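Local coordinates for protein Vlm2 (Streptomyces tsusimaensis, PDB 6ECB) that is the C-terminal thioesterase domain of a nonribosomal peptide synthetase for the depsipeptide valinomycin, and probably releases the finished product, at residues A72-F86 / Y208-Y222. Residues are numbered along the deposited sequence; the frame is centred on the assembly and turned at random.
Sequences APGLGAGETPVYPSF and YLDRFLRLQMHQLMY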
loop_
_atom_site.group_PDB
_atom_site.type_symbol
_atom_site.label_atom_id
_atom_site.label_comp_id
_atom_site.label_asym_id
_atom_site.label_seq_id
_atom_site.Cartn_x
_atom_site.Cartn_y
_atom_site.Cartn_z
ATOM N N ALA A 72 2.038 2.047 -9.971
ATOM C CA ALA A 72 3.377 2.340 -10.474
ATOM C C ALA A 72 3.380 2.403 -11.999
ATOM O O ALA A 72 2.601 1.721 -12.669
ATOM C CB ALA A 72 4.363 1.273 -10.008
ATOM N N PRO A 73 4.312 3.165 -12.595
ATOM C CA PRO A 73 4.471 3.093 -14.044
ATOM C C PRO A 73 4.908 1.701 -14.463
ATOM O O PRO A 73 5.572 0.991 -13.709
ATOM C CB PRO A 73 5.559 4.134 -14.336
ATOM C CG PRO A 73 6.266 4.332 -13.100
ATOM C CD PRO A 73 5.302 4.051 -11.971
ATOM N N GLY A 74 4.503 1.318 -15.674
ATOM C CA GLY A 74 5.032 0.166 -16.373
ATOM C C GLY A 74 4.295 -1.127 -16.133
ATOM O O GLY A 74 4.728 -2.167 -16.631
ATOM N N LEU A 75 3.207 -1.099 -15.369
ATOM C CA LEU A 75 2.399 -2.291 -15.144
ATOM C C LEU A 75 1.356 -2.525 -16.239
ATOM O O LEU A 75 0.839 -3.641 -16.333
ATOM C CB LEU A 75 1.719 -2.208 -13.772
ATOM C CG LEU A 75 2.624 -2.199 -12.528
ATOM C CD1 LEU A 75 1.814 -2.148 -11.252
ATOM C CD2 LEU A 75 3.582 -3.383 -12.456
ATOM N N GLY A 76 1.090 -1.536 -17.111
ATOM C CA GLY A 76 0.077 -1.694 -18.144
ATOM C C GLY A 76 0.571 -2.419 -19.387
ATOM O O GLY A 76 1.762 -2.504 -19.676
ATOM N N ALA A 77 -0.380 -2.951 -20.160
ATOM C CA ALA A 77 -0.020 -3.757 -21.317
ATOM C C ALA A 77 0.664 -2.896 -22.373
ATOM O O ALA A 77 0.300 -1.735 -22.586
ATOM C CB ALA A 77 -1.254 -4.432 -21.911
ATOM N N GLY A 78 1.679 -3.468 -23.012
ATOM C CA GLY A 78 2.409 -2.754 -24.040
ATOM C C GLY A 78 3.210 -1.563 -23.561
ATOM O O GLY A 78 3.776 -0.845 -24.391
ATOM N N GLU A 79 3.285 -1.328 -22.256
ATOM C CA GLU A 79 4.115 -0.262 -21.719
ATOM C C GLU A 79 5.533 -0.761 -21.467
ATOM O O GLU A 79 5.800 -1.960 -21.383
ATOM C CB GLU A 79 3.546 0.285 -20.419
ATOM C CG GLU A 79 2.171 0.890 -20.515
ATOM C CD GLU A 79 1.731 1.502 -19.191
ATOM O OE1 GLU A 79 2.504 1.460 -18.214
ATOM O OE2 GLU A 79 0.599 2.020 -19.125
ATOM N N THR A 80 6.436 0.163 -21.361
ATOM C CA THR A 80 7.783 -0.211 -20.979
ATOM C C THR A 80 7.801 -0.480 -19.476
ATOM O O THR A 80 7.334 0.359 -18.706
ATOM C CB THR A 80 8.764 0.898 -21.319
ATOM O OG1 THR A 80 8.461 1.430 -22.618
ATOM C CG2 THR A 80 10.175 0.346 -21.320
ATOM N N PRO A 81 8.276 -1.641 -19.028
ATOM C CA PRO A 81 8.394 -1.852 -17.579
ATOM C C PRO A 81 9.383 -0.845 -17.022
ATOM O O PRO A 81 10.312 -0.420 -17.718
ATOM C CB PRO A 81 8.912 -3.291 -17.458
ATOM C CG PRO A 81 8.878 -3.867 -18.845
ATOM C CD PRO A 81 8.922 -2.722 -19.790
ATOM N N VAL A 82 9.146 -0.431 -15.780
ATOM C CA VAL A 82 9.970 0.566 -15.110
ATOM C C VAL A 82 10.320 0.034 -13.731
ATOM O O VAL A 82 9.428 -0.407 -12.999
ATOM C CB VAL A 82 9.240 1.918 -14.983
ATOM C CG1 VAL A 82 10.121 2.925 -14.281
ATOM C CG2 VAL A 82 8.828 2.417 -16.351
ATOM N N TYR A 83 11.600 0.117 -13.371
ATOM C CA TYR A 83 12.110 -0.308 -12.067
ATOM C C TYR A 83 12.701 0.928 -11.398
ATOM O O TYR A 83 13.905 1.201 -11.487
ATOM C CB TYR A 83 13.139 -1.427 -12.220
ATOM C CG TYR A 83 12.589 -2.599 -12.980
ATOM C CD1 TYR A 83 11.618 -3.405 -12.409
ATOM C CD2 TYR A 83 12.984 -2.873 -14.272
ATOM C CE1 TYR A 83 11.084 -4.476 -13.090
ATOM C CE2 TYR A 83 12.463 -3.957 -14.962
ATOM C CZ TYR A 83 11.492 -4.751 -14.363
ATOM O OH TYR A 83 10.952 -5.837 -15.037
ATOM N N PRO A 84 11.874 1.720 -10.743
ATOM C CA PRO A 84 12.364 2.974 -10.173
ATOM C C PRO A 84 13.157 2.747 -8.904
ATOM O O PRO A 84 12.906 1.807 -8.141
ATOM C CB PRO A 84 11.079 3.756 -9.862
ATOM C CG PRO A 84 10.013 2.769 -9.821
ATOM C CD PRO A 84 10.432 1.523 -10.539
ATOM N N SER A 85 14.086 3.655 -8.662
ATOM C CA SER A 85 14.656 3.778 -7.326
ATOM C C SER A 85 13.548 4.215 -6.364
ATOM O O SER A 85 12.477 4.672 -6.771
ATOM C CB SER A 85 15.794 4.792 -7.314
ATOM O OG SER A 85 15.253 6.095 -7.489
ATOM N N PHE A 86 13.808 4.086 -5.058
ATOM C CA PHE A 86 12.833 4.567 -4.081
ATOM C C PHE A 86 12.514 6.041 -4.308
ATOM O O PHE A 86 11.342 6.434 -4.333
ATOM C CB PHE A 86 13.349 4.350 -2.654
ATOM C CG PHE A 86 12.417 4.862 -1.593
ATOM C CD1 PHE A 86 12.737 6.003 -0.885
ATOM C CD2 PHE A 86 11.234 4.213 -1.292
ATOM C CE1 PHE A 86 11.906 6.488 0.099
ATOM C CE2 PHE A 86 10.387 4.699 -0.284
ATOM C CZ PHE A 86 10.737 5.855 0.400
ATOM N N TYR A 208 0.067 -8.450 -16.522
ATOM C CA TYR A 208 0.114 -7.625 -15.326
ATOM C C TYR A 208 0.762 -8.373 -14.174
ATOM O O TYR A 208 1.561 -7.809 -13.418
ATOM C CB TYR A 208 -1.308 -7.199 -14.942
ATOM C CG TYR A 208 -1.388 -6.211 -13.824
ATOM C CD1 TYR A 208 -1.469 -4.845 -14.071
ATOM C CD2 TYR A 208 -1.398 -6.631 -12.500
ATOM C CE1 TYR A 208 -1.556 -3.942 -13.046
ATOM C CE2 TYR A 208 -1.480 -5.741 -11.481
ATOM C CZ TYR A 208 -1.552 -4.392 -11.758
ATOM O OH TYR A 208 -1.630 -3.527 -10.734
ATOM N N LEU A 209 0.400 -9.636 -13.998
ATOM C CA LEU A 209 0.967 -10.411 -12.902
ATOM C C LEU A 209 2.480 -10.527 -13.042
ATOM O O LEU A 209 3.221 -10.405 -12.058
ATOM C CB LEU A 209 0.318 -11.799 -12.884
ATOM C CG LEU A 209 0.849 -12.778 -11.845
ATOM C CD1 LEU A 209 0.664 -12.236 -10.436
ATOM C CD2 LEU A 209 0.153 -14.122 -12.015
ATOM N N ASP A 210 2.948 -10.813 -14.255
ATOM C CA ASP A 210 4.385 -10.880 -14.499
ATOM C C ASP A 210 5.060 -9.563 -14.149
ATOM O O ASP A 210 6.101 -9.538 -13.477
ATOM C CB ASP A 210 4.624 -11.240 -15.965
ATOM C CG ASP A 210 6.084 -11.485 -16.261
ATOM O OD1 ASP A 210 6.613 -12.488 -15.736
ATOM O OD2 ASP A 210 6.699 -10.679 -16.998
ATOM N N ARG A 211 4.465 -8.452 -14.568
ATOM C CA ARG A 211 5.086 -7.158 -14.319
ATOM C C ARG A 211 5.071 -6.833 -12.839
ATOM O O ARG A 211 6.040 -6.295 -12.299
ATOM C CB ARG A 211 4.373 -6.078 -15.122
ATOM C CG ARG A 211 4.582 -6.199 -16.631
ATOM C CD ARG A 211 3.645 -5.250 -17.375
ATOM N NE ARG A 211 3.794 -5.367 -18.831
ATOM C CZ ARG A 211 4.474 -4.519 -19.599
ATOM N NH1 ARG A 211 5.075 -3.465 -19.069
ATOM N NH2 ARG A 211 4.550 -4.726 -20.907
ATOM N N PHE A 212 3.983 -7.190 -12.157
ATOM C CA PHE A 212 3.904 -6.980 -10.721
ATOM C C PHE A 212 4.984 -7.778 -9.997
ATOM O O PHE A 212 5.664 -7.257 -9.106
ATOM C CB PHE A 212 2.511 -7.379 -10.202
ATOM C CG PHE A 212 2.504 -7.607 -8.723
ATOM C CD1 PHE A 212 2.372 -6.551 -7.868
ATOM C CD2 PHE A 212 2.694 -8.882 -8.201
ATOM C CE1 PHE A 212 2.416 -6.736 -6.515
ATOM C CE2 PHE A 212 2.743 -9.084 -6.837
ATOM C CZ PHE A 212 2.598 -8.020 -5.997
ATOM N N LEU A 213 5.143 -9.054 -10.347
ATOM C CA LEU A 213 6.098 -9.888 -9.626
ATOM C C LEU A 213 7.529 -9.406 -9.846
ATOM O O LEU A 213 8.350 -9.430 -8.920
ATOM C CB LEU A 213 5.948 -11.341 -10.049
ATOM C CG LEU A 213 4.630 -12.000 -9.644
ATOM C CD1 LEU A 213 4.456 -13.309 -10.389
ATOM C CD2 LEU A 213 4.628 -12.215 -8.140
ATOM N N ARG A 214 7.836 -8.928 -11.053
ATOM C CA ARG A 214 9.185 -8.427 -11.312
ATOM C C ARG A 214 9.428 -7.113 -10.581
ATOM O O ARG A 214 10.485 -6.925 -9.972
ATOM C CB ARG A 214 9.416 -8.258 -12.813
ATOM C CG ARG A 214 9.426 -9.563 -13.604
ATOM C CD ARG A 214 9.678 -9.333 -15.106
ATOM N NE ARG A 214 9.613 -10.601 -15.841
ATOM C CZ ARG A 214 10.593 -11.501 -15.848
ATOM N NH1 ARG A 214 11.727 -11.272 -15.182
ATOM N NH2 ARG A 214 10.445 -12.629 -16.529
ATOM N N LEU A 215 8.460 -6.194 -10.603
ATOM C CA LEU A 215 8.643 -4.946 -9.867
ATOM C C LEU A 215 8.697 -5.209 -8.362
ATOM O O LEU A 215 9.442 -4.557 -7.631
ATOM C CB LEU A 215 7.529 -3.954 -10.206
ATOM C CG LEU A 215 7.604 -2.591 -9.508
ATOM C CD1 LEU A 215 8.953 -1.904 -9.752
ATOM C CD2 LEU A 215 6.460 -1.724 -10.005
ATOM N N GLN A 216 7.924 -6.179 -7.881
ATOM C CA GLN A 216 7.962 -6.510 -6.461
ATOM C C GLN A 216 9.350 -6.961 -6.027
ATOM O O GLN A 216 9.875 -6.483 -5.017
ATOM C CB GLN A 216 6.930 -7.602 -6.151
ATOM C CG GLN A 216 6.896 -7.966 -4.681
ATOM C CD GLN A 216 5.879 -9.069 -4.411
ATOM O OE1 GLN A 216 5.794 -10.033 -5.156
ATOM N NE2 GLN A 216 5.099 -8.912 -3.349
ATOM N N MET A 217 9.962 -7.897 -6.767
ATOM C CA MET A 217 11.306 -8.354 -6.420
ATOM C C MET A 217 12.274 -7.183 -6.388
ATOM O O MET A 217 13.119 -7.082 -5.492
ATOM C CB MET A 217 11.796 -9.407 -7.421
ATOM C CG MET A 217 13.030 -10.165 -6.937
ATOM S SD MET A 217 12.682 -11.202 -5.494
ATOM C CE MET A 217 11.047 -11.789 -5.900
ATOM N N HIS A 218 12.150 -6.270 -7.354
ATOM C CA HIS A 218 13.011 -5.089 -7.391
ATOM C C HIS A 218 12.830 -4.226 -6.144
ATOM O O HIS A 218 13.805 -3.802 -5.520
ATOM C CB HIS A 218 12.692 -4.273 -8.644
ATOM C CG HIS A 218 13.323 -2.928 -8.666
ATOM N ND1 HIS A 218 14.663 -2.750 -8.939
ATOM C CD2 HIS A 218 12.806 -1.694 -8.468
ATOM C CE1 HIS A 218 14.946 -1.459 -8.884
ATOM N NE2 HIS A 218 13.838 -0.797 -8.603
ATOM N N GLN A 219 11.584 -3.942 -5.780
ATOM C CA GLN A 219 11.340 -3.026 -4.669
ATOM C C GLN A 219 11.600 -3.690 -3.324
ATOM O O GLN A 219 11.906 -3.000 -2.336
ATOM C CB GLN A 219 9.918 -2.498 -4.735
ATOM C CG GLN A 219 9.667 -1.638 -5.965
ATOM C CD GLN A 219 8.384 -0.900 -5.903
ATOM O OE1 GLN A 219 7.316 -1.501 -5.781
ATOM N NE2 GLN A 219 8.460 0.434 -5.971
ATOM N N LEU A 220 11.490 -5.008 -3.266
ATOM C CA LEU A 220 11.904 -5.718 -2.060
ATOM C C LEU A 220 13.386 -5.571 -1.782
ATOM O O LEU A 220 13.808 -5.844 -0.658
ATOM C CB LEU A 220 11.545 -7.203 -2.163
ATOM C CG LEU A 220 10.048 -7.496 -2.029
ATOM C CD1 LEU A 220 9.769 -8.955 -2.255
ATOM C CD2 LEU A 220 9.507 -7.052 -0.652
ATOM N N MET A 221 14.206 -5.170 -2.771
ATOM C CA MET A 221 15.606 -4.910 -2.532
ATOM C C MET A 221 15.905 -3.478 -2.114
ATOM O O MET A 221 17.068 -3.167 -1.890
ATOM C CB MET A 221 16.438 -5.236 -3.799
ATOM C CG MET A 221 16.216 -6.600 -4.311
ATOM S SD MET A 221 17.279 -6.895 -5.777
ATOM C CE MET A 221 16.348 -8.192 -6.548
ATOM N N TYR A 222 14.909 -2.595 -1.999
ATOM C CA TYR A 222 15.167 -1.253 -1.469
ATOM C C TYR A 222 15.836 -1.355 -0.100
ATOM O O TYR A 222 15.511 -2.236 0.699
ATOM C CB TYR A 222 13.890 -0.455 -1.330
ATOM C CG TYR A 222 13.238 0.050 -2.602
ATOM C CD1 TYR A 222 13.922 0.087 -3.815
ATOM C CD2 TYR A 222 11.951 0.516 -2.563
ATOM C CE1 TYR A 222 13.288 0.583 -4.972
ATOM C CE2 TYR A 222 11.328 1.009 -3.673
ATOM C CZ TYR A 222 12.000 1.038 -4.881
ATOM O OH TYR A 222 11.290 1.545 -5.961
#
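Arg211 pushes its guanidinium into a hollow lined by the backbone oxygens of Gly74, Gly76 and Glu79. Arg211 NH1 donates to Gly74 O at 2.8 Å, near the guanidinium plane, and NH1 and NH2 together hold Glu79 O end-on, NH2 meeting a lone pair and NH1 standing above the carbonyl plane. Gly76 O sits over one face, 3.4 Å from Arg211 CZ; with the salt bridge from Arg211 NE to Asp207, the in-plane bonds would hold the group's rotation. Without the guanidinium, as with an alanine here, the carbonyls of Gly74 and Glu79 would probably lose these donors and Asp207 its salt-bridge partner, leaving the turn from Gly76 to Glu79 freer to shift.

Beside this plug, Leu75 is the bump of the loop. Leu75 CB packs 3.8 Å from Tyr208 CE1, its CD1 lies toward the phenol end of that ring, and its CD2 settles on the helix backbone at Arg211. The Tyr208 hydroxyl itself bonds to Glu71 and Thr50. Further along the helix the relief reverses: with CG anti to its backbone N (chi1 -180°), Leu215 sends CD2 to Ala72 CB at 3.7 Å and CD1 to Pro84 CD at 3.8 Å, filling the recess between the two limbs of the loop. Tyr83 lies along the outer flank, its ring edge at the backbone of Arg214 and Leu215, while its CB stands squarely over the His218 ring, 3° off the normal.

Pro84 O accepts from His218 NE2 (2.8 Å) and Tyr222 OH, which arrive from opposite faces of its carbonyl plane. Phe86 ends the row, its ring edge directed at the Tyr222 face in an offset edge-to-face pair. The contact thus joins the loop after strand 67-71, up to the start of helix 86-97, to helix 206-220 and the turn after it, part of the mostly helical insertion between strands 134-137 and 237-241, consistent with the lid of alpha/beta-hydrolase thioesterases.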